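Putative uncharacterized protein smu.1377c (Streptococcus mutans, PDB 3L7V) is of unknown function but has a YrdC-like domain, which may bind double-stranded RNA and suggests a role in tRNA modification. Local coordinates at residues H120-W133 / M152-F165. Residues are numbered along the deposited sequence; the frame is centred on the assembly and turned at random.
Sequences HWDEDILLGCILPW and MTDIRGTSCFVIKF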
ATOM      1  N   HIS A 120      -4.148  14.448   0.859  1.00 15.16           N
ATOM      2  CA  HIS A 120      -3.417  13.501   1.687  1.00 16.10           C
ATOM      3  C   HIS A 120      -1.899  13.561   1.422  1.00 20.42           C
ATOM      4  O   HIS A 120      -1.120  13.579   2.377  1.00 19.26           O
ATOM      5  CB  HIS A 120      -4.024  12.100   1.580  1.00 15.18           C
ATOM      6  CG  HIS A 120      -5.363  11.998   2.243  1.00 15.27           C
ATOM      7  ND1 HIS A 120      -6.541  12.303   1.596  1.00 16.91           N
ATOM      8  CD2 HIS A 120      -5.707  11.698   3.521  1.00 18.61           C
ATOM      9  CE1 HIS A 120      -7.552  12.169   2.433  1.00 18.64           C
ATOM     10  NE2 HIS A 120      -7.075  11.801   3.610  1.00 20.69           N
ATOM     11  N   TRP A 121      -1.500  13.662   0.143  1.00 14.61           N
ATOM     12  CA  TRP A 121      -0.093  13.886  -0.235  1.00 13.22           C
ATOM     13  C   TRP A 121       0.530  15.140   0.419  1.00 23.47           C
ATOM     14  O   TRP A 121       1.601  15.066   1.038  1.00 17.27           O
ATOM     15  CB  TRP A 121       0.073  13.963  -1.767  1.00 12.23           C
ATOM     16  CG  TRP A 121       1.541  13.973  -2.214  1.00 18.09           C
ATOM     17  CD1 TRP A 121       2.324  15.070  -2.433  1.00 13.05           C
ATOM     18  CD2 TRP A 121       2.379  12.827  -2.474  1.00 16.36           C
ATOM     19  NE1 TRP A 121       3.590  14.682  -2.795  1.00 20.53           N
ATOM     20  CE2 TRP A 121       3.647  13.313  -2.837  1.00 18.97           C
ATOM     21  CE3 TRP A 121       2.180  11.445  -2.410  1.00 22.90           C
ATOM     22  CZ2 TRP A 121       4.721  12.463  -3.139  1.00 19.95           C
ATOM     23  CZ3 TRP A 121       3.255  10.594  -2.713  1.00 21.29           C
ATOM     24  CH2 TRP A 121       4.506  11.116  -3.073  1.00 17.04           C
ATOM     25  N   ASP A 122      -0.146  16.284   0.266  1.00 17.77           N
ATOM     26  CA  ASP A 122       0.322  17.569   0.781  1.00 19.79           C
ATOM     27  C   ASP A 122       0.510  17.574   2.294  1.00 25.47           C
ATOM     28  O   ASP A 122       1.387  18.270   2.823  1.00 27.94           O
ATOM     29  CB  ASP A 122      -0.661  18.696   0.394  1.00 21.99           C
ATOM     30  CG  ASP A 122      -0.576  19.078  -1.074  1.00 30.42           C
ATOM     31  OD1 ASP A 122       0.386  18.668  -1.765  1.00 32.66           O
ATOM     32  OD2 ASP A 122      -1.479  19.803  -1.534  1.00 38.64           O
ATOM     33  N   GLU A 123      -0.341  16.827   2.989  1.00 24.01           N
ATOM     34  CA  GLU A 123      -0.337  16.803   4.447  1.00 20.63           C
ATOM     35  C   GLU A 123       0.340  15.566   5.034  1.00 23.87           C
ATOM     36  O   GLU A 123       0.409  15.401   6.252  1.00 27.40           O
ATOM     37  CB  GLU A 123      -1.766  16.943   4.968  1.00 25.54           C
ATOM     38  CG  GLU A 123      -2.393  18.266   4.562  1.00 31.50           C
ATOM     39  CD  GLU A 123      -3.717  18.524   5.238  1.00 44.87           C
ATOM     40  OE1 GLU A 123      -4.172  17.655   6.015  1.00 50.23           O
ATOM     41  OE2 GLU A 123      -4.304  19.602   4.987  1.00 51.90           O
ATOM     42  N   ASP A 124       0.850  14.707   4.162  1.00 19.30           N
ATOM     43  CA  ASP A 124       1.580  13.510   4.580  1.00 27.40           C
ATOM     44  C   ASP A 124       0.754  12.540   5.439  1.00 23.82           C
ATOM     45  O   ASP A 124       1.175  12.155   6.527  1.00 21.55           O
ATOM     46  CB  ASP A 124       2.879  13.884   5.307  1.00 35.26           C
ATOM     47  CG  ASP A 124       3.686  12.654   5.728  1.00 46.00           C
ATOM     48  OD1 ASP A 124       3.433  11.560   5.177  1.00 51.78           O
ATOM     49  OD2 ASP A 124       4.565  12.774   6.611  1.00 45.54           O
ATOM     50  N   ILE A 125      -0.412  12.137   4.944  1.00 23.44           N
ATOM     51  CA  ILE A 125      -1.230  11.156   5.650  1.00 18.23           C
ATOM     52  C   ILE A 125      -1.301   9.841   4.880  1.00 20.26           C
ATOM     53  O   ILE A 125      -1.595   9.833   3.683  1.00 14.75           O
ATOM     54  CB  ILE A 125      -2.658  11.629   5.882  1.00 17.20           C
ATOM     55  CG1 ILE A 125      -2.700  12.984   6.598  1.00 21.96           C
ATOM     56  CG2 ILE A 125      -3.394  10.595   6.709  1.00 17.10           C
ATOM     57  CD1 ILE A 125      -4.057  13.670   6.498  1.00 13.62           C
ATOM     58  N   LEU A 126      -1.042   8.739   5.585  1.00 14.25           N
ATOM     59  CA  LEU A 126      -1.131   7.403   5.008  1.00 13.61           C
ATOM     60  C   LEU A 126      -2.556   7.076   4.514  1.00 11.60           C
ATOM     61  O   LEU A 126      -3.529   7.175   5.272  1.00 16.57           O
ATOM     62  CB  LEU A 126      -0.604   6.353   6.013  1.00 18.53           C
ATOM     63  CG  LEU A 126      -0.993   4.857   5.963  1.00 25.09           C
ATOM     64  CD1 LEU A 126      -1.188   4.305   4.568  1.00 22.98           C
ATOM     65  CD2 LEU A 126       0.021   4.014   6.717  1.00 22.77           C
ATOM     66  N   LEU A 127      -2.669   6.670   3.251  1.00 11.01           N
ATOM     67  CA  LEU A 127      -3.984   6.437   2.634  1.00 18.65           C
ATOM     68  C   LEU A 127      -3.944   5.332   1.566  1.00 22.64           C
ATOM     69  O   LEU A 127      -3.048   5.333   0.723  1.00 26.11           O
ATOM     70  CB  LEU A 127      -4.502   7.760   2.009  1.00 16.41           C
ATOM     71  CG  LEU A 127      -5.780   7.743   1.171  1.00 20.82           C
ATOM     72  CD1 LEU A 127      -7.029   7.696   2.073  1.00 19.94           C
ATOM     73  CD2 LEU A 127      -5.820   8.968   0.263  1.00 26.07           C
ATOM     74  N   GLY A 128      -4.919   4.416   1.591  1.00 20.43           N
ATOM     75  CA  GLY A 128      -5.099   3.423   0.532  1.00 16.16           C
ATOM     76  C   GLY A 128      -6.505   3.387  -0.102  1.00 19.89           C
ATOM     77  O   GLY A 128      -7.511   3.406   0.603  1.00 19.02           O
ATOM     78  N   CYS A 129      -6.584   3.340  -1.433  1.00 13.94           N
ATOM     79  CA  CYS A 129      -7.881   3.315  -2.119  1.00 22.80           C
ATOM     80  C   CYS A 129      -7.939   2.223  -3.181  1.00 12.02           C
ATOM     81  O   CYS A 129      -6.988   2.035  -3.948  1.00 13.21           O
ATOM     82  CB  CYS A 129      -8.216   4.671  -2.779  1.00 28.11           C
ATOM     83  SG  CYS A 129      -8.447   6.141  -1.699  1.00 26.02           S
ATOM     84  N   ILE A 130      -9.074   1.534  -3.241  1.00 14.41           N
ATOM     85  CA  ILE A 130      -9.312   0.488  -4.230  1.00 17.69           C
ATOM     86  C   ILE A 130      -9.813   1.107  -5.531  1.00 22.24           C
ATOM     87  O   ILE A 130     -10.922   1.662  -5.573  1.00 22.84           O
ATOM     88  CB  ILE A 130     -10.342  -0.539  -3.711  1.00 20.16           C
ATOM     89  CG1 ILE A 130      -9.868  -1.130  -2.384  1.00 28.38           C
ATOM     90  CG2 ILE A 130     -10.590  -1.657  -4.742  1.00 11.95           C
ATOM     91  CD1 ILE A 130     -10.753  -2.227  -1.876  1.00 32.92           C
ATOM     92  N   LEU A 131      -8.986   1.005  -6.580  1.00 19.28           N
ATOM     93  CA  LEU A 131      -9.261   1.587  -7.906  1.00 21.06           C
ATOM     94  C   LEU A 131      -9.113   0.581  -9.086  1.00 17.96           C
ATOM     95  O   LEU A 131      -8.470  -0.452  -8.945  1.00 19.93           O
ATOM     96  CB  LEU A 131      -8.339   2.799  -8.130  1.00 18.02           C
ATOM     97  CG  LEU A 131      -8.562   4.014  -7.214  1.00 18.52           C
ATOM     98  CD1 LEU A 131      -7.360   4.969  -7.217  1.00  7.93           C
ATOM     99  CD2 LEU A 131      -9.869   4.753  -7.581  1.00 12.86           C
ATOM    100  N   PRO A 132      -9.707   0.892 -10.254  1.00 18.63           N
ATOM    101  CA  PRO A 132      -9.468   0.108 -11.483  1.00 18.44           C
ATOM    102  C   PRO A 132      -8.199   0.566 -12.205  1.00 20.14           C
ATOM    103  O   PRO A 132      -7.779   1.703 -12.018  1.00 30.63           O
ATOM    104  CB  PRO A 132     -10.682   0.441 -12.369  1.00 17.03           C
ATOM    105  CG  PRO A 132     -11.562   1.405 -11.550  1.00 17.83           C
ATOM    106  CD  PRO A 132     -10.662   1.991 -10.488  1.00 15.76           C
ATOM    107  N   TRP A 133      -7.604  -0.293 -13.028  1.00 24.09           N
ATOM    108  CA  TRP A 133      -6.446   0.101 -13.858  1.00 24.96           C
ATOM    109  C   TRP A 133      -6.876   0.774 -15.158  1.00 24.59           C
ATOM    110  O   TRP A 133      -7.904   0.421 -15.742  1.00 28.36           O
ATOM    111  CB  TRP A 133      -5.564  -1.113 -14.211  1.00 14.74           C
ATOM    112  CG  TRP A 133      -4.723  -1.634 -13.076  1.00 21.85           C
ATOM    113  CD1 TRP A 133      -5.163  -2.309 -11.967  1.00 22.98           C
ATOM    114  CD2 TRP A 133      -3.295  -1.538 -12.947  1.00 23.06           C
ATOM    115  NE1 TRP A 133      -4.096  -2.629 -11.154  1.00 24.00           N
ATOM    116  CE2 TRP A 133      -2.941  -2.173 -11.734  1.00 23.74           C
ATOM    117  CE3 TRP A 133      -2.281  -0.978 -13.736  1.00 26.39           C
ATOM    118  CZ2 TRP A 133      -1.616  -2.258 -11.292  1.00 23.25           C
ATOM    119  CZ3 TRP A 133      -0.966  -1.065 -13.293  1.00 28.67           C
ATOM    120  CH2 TRP A 133      -0.648  -1.703 -12.083  1.00 23.60           C
HETATM  121  N   MSE A 152      -1.410  -9.533  -7.683  1.00 27.98           N
HETATM  122  CA  MSE A 152      -1.544  -8.153  -7.213  1.00 27.98           C
HETATM  123  C   MSE A 152      -2.734  -7.357  -7.797  1.00 29.11           C
HETATM  124  O   MSE A 152      -2.833  -6.149  -7.606  1.00 30.17           O
HETATM  125  CB  MSE A 152      -0.218  -7.387  -7.341  1.00 35.18           C
HETATM  126  CG  MSE A 152       0.668  -7.786  -8.517  1.00 40.94           C
HETATM  127 SE   MSE A 152       0.052  -7.137 -10.250  0.80 39.65          SE
HETATM  128  CE  MSE A 152      -0.489  -5.308  -9.712  1.00 20.98           C
ATOM    129  N   THR A 153      -3.618  -8.045  -8.514  1.00 27.49           N
ATOM    130  CA  THR A 153      -4.952  -7.536  -8.816  1.00 22.83           C
ATOM    131  C   THR A 153      -5.943  -8.617  -8.411  1.00 29.23           C
ATOM    132  O   THR A 153      -5.569  -9.784  -8.269  1.00 31.60           O
ATOM    133  CB  THR A 153      -5.163  -7.212 -10.323  1.00 25.42           C
ATOM    134  OG1 THR A 153      -5.281  -8.423 -11.075  1.00 26.93           O
ATOM    135  CG2 THR A 153      -4.027  -6.379 -10.883  1.00 18.97           C
ATOM    136  N   ASP A 154      -7.202  -8.241  -8.218  1.00 29.10           N
ATOM    137  CA  ASP A 154      -8.234  -9.237  -7.979  1.00 27.51           C
ATOM    138  C   ASP A 154      -8.905  -9.603  -9.305  1.00 30.07           C
ATOM    139  O   ASP A 154      -8.493  -9.134 -10.373  1.00 29.46           O
ATOM    140  CB  ASP A 154      -9.256  -8.749  -6.943  1.00 27.54           C
ATOM    141  CG  ASP A 154     -10.111  -7.590  -7.454  1.00 31.06           C
ATOM    142  OD1 ASP A 154     -11.146  -7.310  -6.829  1.00 27.16           O
ATOM    143  OD2 ASP A 154      -9.760  -6.964  -8.477  1.00 31.53           O
ATOM    144  N   ILE A 155      -9.931 -10.447  -9.244  1.00 34.84           N
ATOM    145  CA  ILE A 155     -10.590 -10.926 -10.462  1.00 36.42           C
ATOM    146  C   ILE A 155     -11.352  -9.831 -11.226  1.00 39.54           C
ATOM    147  O   ILE A 155     -11.588  -9.969 -12.424  1.00 46.82           O
ATOM    148  CB  ILE A 155     -11.532 -12.115 -10.172  1.00 35.17           C
ATOM    149  CG1 ILE A 155     -12.468 -11.783  -9.011  1.00 37.35           C
ATOM    150  CG2 ILE A 155     -10.732 -13.369  -9.850  1.00 34.36           C
ATOM    151  CD1 ILE A 155     -13.336 -12.944  -8.576  1.00 43.29           C
ATOM    152  N   ARG A 156     -11.736  -8.753 -10.544  1.00 34.33           N
ATOM    153  CA  ARG A 156     -12.425  -7.641 -11.208  1.00 35.12           C
ATOM    154  C   ARG A 156     -11.440  -6.682 -11.869  1.00 31.45           C
ATOM    155  O   ARG A 156     -11.847  -5.779 -12.599  1.00 35.58           O
ATOM    156  CB  ARG A 156     -13.285  -6.845 -10.226  1.00 39.97           C
ATOM    157  CG  ARG A 156     -13.971  -7.669  -9.166  1.00 46.61           C
ATOM    158  CD  ARG A 156     -13.738  -7.039  -7.800  1.00 53.09           C
ATOM    159  NE  ARG A 156     -14.790  -6.116  -7.393  1.00 55.27           N
ATOM    160  CZ  ARG A 156     -14.636  -5.150  -6.492  1.00 50.22           C
ATOM    161  NH1 ARG A 156     -13.458  -4.947  -5.909  1.00 43.52           N
ATOM    162  NH2 ARG A 156     -15.664  -4.377  -6.185  1.00 49.37           N
ATOM    163  N   GLY A 157     -10.151  -6.861 -11.593  1.00 22.17           N
ATOM    164  CA  GLY A 157      -9.123  -6.026 -12.192  1.00 22.96           C
ATOM    165  C   GLY A 157      -8.771  -4.781 -11.387  1.00 26.32           C
ATOM    166  O   GLY A 157      -8.249  -3.819 -11.935  1.00 26.17           O
ATOM    167  N   THR A 158      -9.053  -4.793 -10.089  1.00 21.59           N
ATOM    168  CA  THR A 158      -8.771  -3.642  -9.235  1.00 23.87           C
ATOM    169  C   THR A 158      -7.537  -3.919  -8.375  1.00 26.04           C
ATOM    170  O   THR A 158      -7.169  -5.084  -8.185  1.00 25.36           O
ATOM    171  CB  THR A 158      -9.986  -3.301  -8.321  1.00 24.78           C
ATOM    172  OG1 THR A 158     -10.333  -4.436  -7.516  1.00 23.60           O
ATOM    173  CG2 THR A 158     -11.213  -2.904  -9.155  1.00 20.21           C
ATOM    174  N   SER A 159      -6.895  -2.857  -7.875  1.00 23.19           N
ATOM    175  CA  SER A 159      -5.849  -2.970  -6.842  1.00 18.23           C
ATOM    176  C   SER A 159      -6.024  -1.897  -5.768  1.00 22.39           C
ATOM    177  O   SER A 159      -6.792  -0.939  -5.962  1.00 15.28           O
ATOM    178  CB  SER A 159      -4.438  -2.833  -7.434  1.00 19.01           C
ATOM    179  OG  SER A 159      -4.156  -3.807  -8.428  1.00 22.32           O
ATOM    180  N   CYS A 160      -5.318  -2.063  -4.643  1.00 19.06           N
ATOM    181  CA  CYS A 160      -5.220  -1.020  -3.618  1.00 16.50           C
ATOM    182  C   CYS A 160      -3.944  -0.190  -3.821  1.00 23.55           C
ATOM    183  O   CYS A 160      -2.839  -0.719  -3.683  1.00 25.94           O
ATOM    184  CB  CYS A 160      -5.222  -1.625  -2.201  1.00 13.06           C
ATOM    185  SG  CYS A 160      -5.147  -0.375  -0.846  1.00 25.57           S
ATOM    186  N   PHE A 161      -4.102   1.098  -4.137  1.00 17.62           N
ATOM    187  CA  PHE A 161      -2.964   2.009  -4.353  1.00 21.49           C
ATOM    188  C   PHE A 161      -2.703   2.870  -3.098  1.00 22.64           C
ATOM    189  O   PHE A 161      -3.598   3.577  -2.636  1.00 26.59           O
ATOM    190  CB  PHE A 161      -3.225   2.928  -5.571  1.00 18.21           C
ATOM    191  CG  PHE A 161      -3.229   2.212  -6.908  1.00 12.73           C
ATOM    192  CD1 PHE A 161      -2.079   2.148  -7.686  1.00 10.85           C
ATOM    193  CD2 PHE A 161      -4.385   1.615  -7.387  1.00  9.17           C
ATOM    194  CE1 PHE A 161      -2.082   1.499  -8.903  1.00 17.54           C
ATOM    195  CE2 PHE A 161      -4.394   0.956  -8.605  1.00 18.87           C
ATOM    196  CZ  PHE A 161      -3.240   0.899  -9.366  1.00 21.61           C
ATOM    197  N   VAL A 162      -1.483   2.834  -2.567  1.00 17.25           N
ATOM    198  CA  VAL A 162      -1.169   3.461  -1.270  1.00 13.51           C
ATOM    199  C   VAL A 162      -0.104   4.543  -1.393  1.00 17.87           C
ATOM    200  O   VAL A 162       0.865   4.346  -2.113  1.00 17.68           O
ATOM    201  CB  VAL A 162      -0.612   2.407  -0.278  1.00 22.19           C
ATOM    202  CG1 VAL A 162      -0.458   3.004   1.096  1.00 18.22           C
ATOM    203  CG2 VAL A 162      -1.509   1.194  -0.228  1.00 21.98           C
ATOM    204  N   ILE A 163      -0.272   5.657  -0.670  1.00 18.62           N
ATOM    205  CA  ILE A 163       0.734   6.735  -0.582  1.00 14.76           C
ATOM    206  C   ILE A 163       1.118   7.046   0.870  1.00 13.39           C
ATOM    207  O   ILE A 163       0.380   6.712   1.785  1.00 18.86           O
ATOM    208  CB  ILE A 163       0.213   8.096  -1.172  1.00 19.19           C
ATOM    209  CG1 ILE A 163      -1.141   8.476  -0.541  1.00 10.26           C
ATOM    210  CG2 ILE A 163       0.155   8.070  -2.692  1.00 16.11           C
ATOM    211  CD1 ILE A 163      -1.610   9.896  -0.823  1.00 13.95           C
ATOM    212  N   LYS A 164       2.262   7.714   1.059  1.00 15.48           N
ATOM    213  CA  LYS A 164       2.726   8.216   2.370  1.00 15.55           C
ATOM    214  C   LYS A 164       2.706   7.175   3.489  1.00 21.56           C
ATOM    215  O   LYS A 164       2.308   7.463   4.616  1.00 19.40           O
ATOM    216  CB  LYS A 164       1.953   9.482   2.806  1.00 12.73           C
ATOM    217  CG  LYS A 164       2.141  10.702   1.893  1.00 20.23           C
ATOM    218  CD  LYS A 164       3.614  11.140   1.803  1.00 21.43           C
ATOM    219  CE  LYS A 164       3.823  12.227   0.740  1.00 21.64           C
ATOM    220  NZ  LYS A 164       5.245  12.705   0.731  1.00 24.02           N
ATOM    221  N   PHE A 165       3.173   5.978   3.173  1.00 22.00           N
ATOM    222  CA  PHE A 165       3.084   4.836   4.068  1.00 16.94           C
ATOM    223  C   PHE A 165       4.263   4.687   5.019  1.00 17.52           C
ATOM    224  O   PHE A 165       4.228   3.836   5.892  1.00 15.06           O
ATOM    225  CB  PHE A 165       2.938   3.550   3.237  1.00 17.71           C
ATOM    226  CG  PHE A 165       3.911   3.460   2.075  1.00 20.66           C
ATOM    227  CD1 PHE A 165       5.124   2.805   2.214  1.00 25.72           C
ATOM    228  CD2 PHE A 165       3.604   4.037   0.847  1.00 20.01           C
ATOM    229  CE1 PHE A 165       6.017   2.719   1.142  1.00 23.07           C
ATOM    230  CE2 PHE A 165       4.485   3.954  -0.221  1.00 20.64           C
ATOM    231  CZ  PHE A 165       5.697   3.294  -0.069  1.00 20.95           C
TER
HETATM  232  O   HOH W   1      -8.650  -2.539 -14.664  1.00 40.97           O
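Lys164 reaches across to the end of helix 111-123 and lays its tip over the indole of Trp121. Its CB lies 3.5 Å from Asp124 OD1, an atom that forms a salt bridge with Lys65; CG and CD run on past the same oxygen. A bend at chi2 (-60°), followed by two extended torsions, brings CE over the centre of the six-membered ring, 3.5 Å from its centroid, as a CH-pi contact. NZ follows at 4.0 Å from that centroid, a cation-pi interaction, while Ile163 CG2 meets the ring edge. Five backbone hydrogen bonds and a weaker sixth, Leu127 N to Ile163 O, zip 127-132 to 158-163. At the far end, Trp133 NE1 donates a nearly straight bond (171°) to Ser159 OG, 3.0 Å away in the indole plane; that hydroxyl in turn donates to Met152 O, on a lone pair. Phe161 CZ sits over one indole face, offset toward the rim, with the ring planes at 57°. A water joins Trp133 N to Gly157 O. This is an antiparallel strand pair inside the large mixed sheet of the YrdC-like domain, flanked by strands 94-96 and 239-241, with helix 111-123 packed on the face bearing Leu127, Cys129, Leu131 and Ile163.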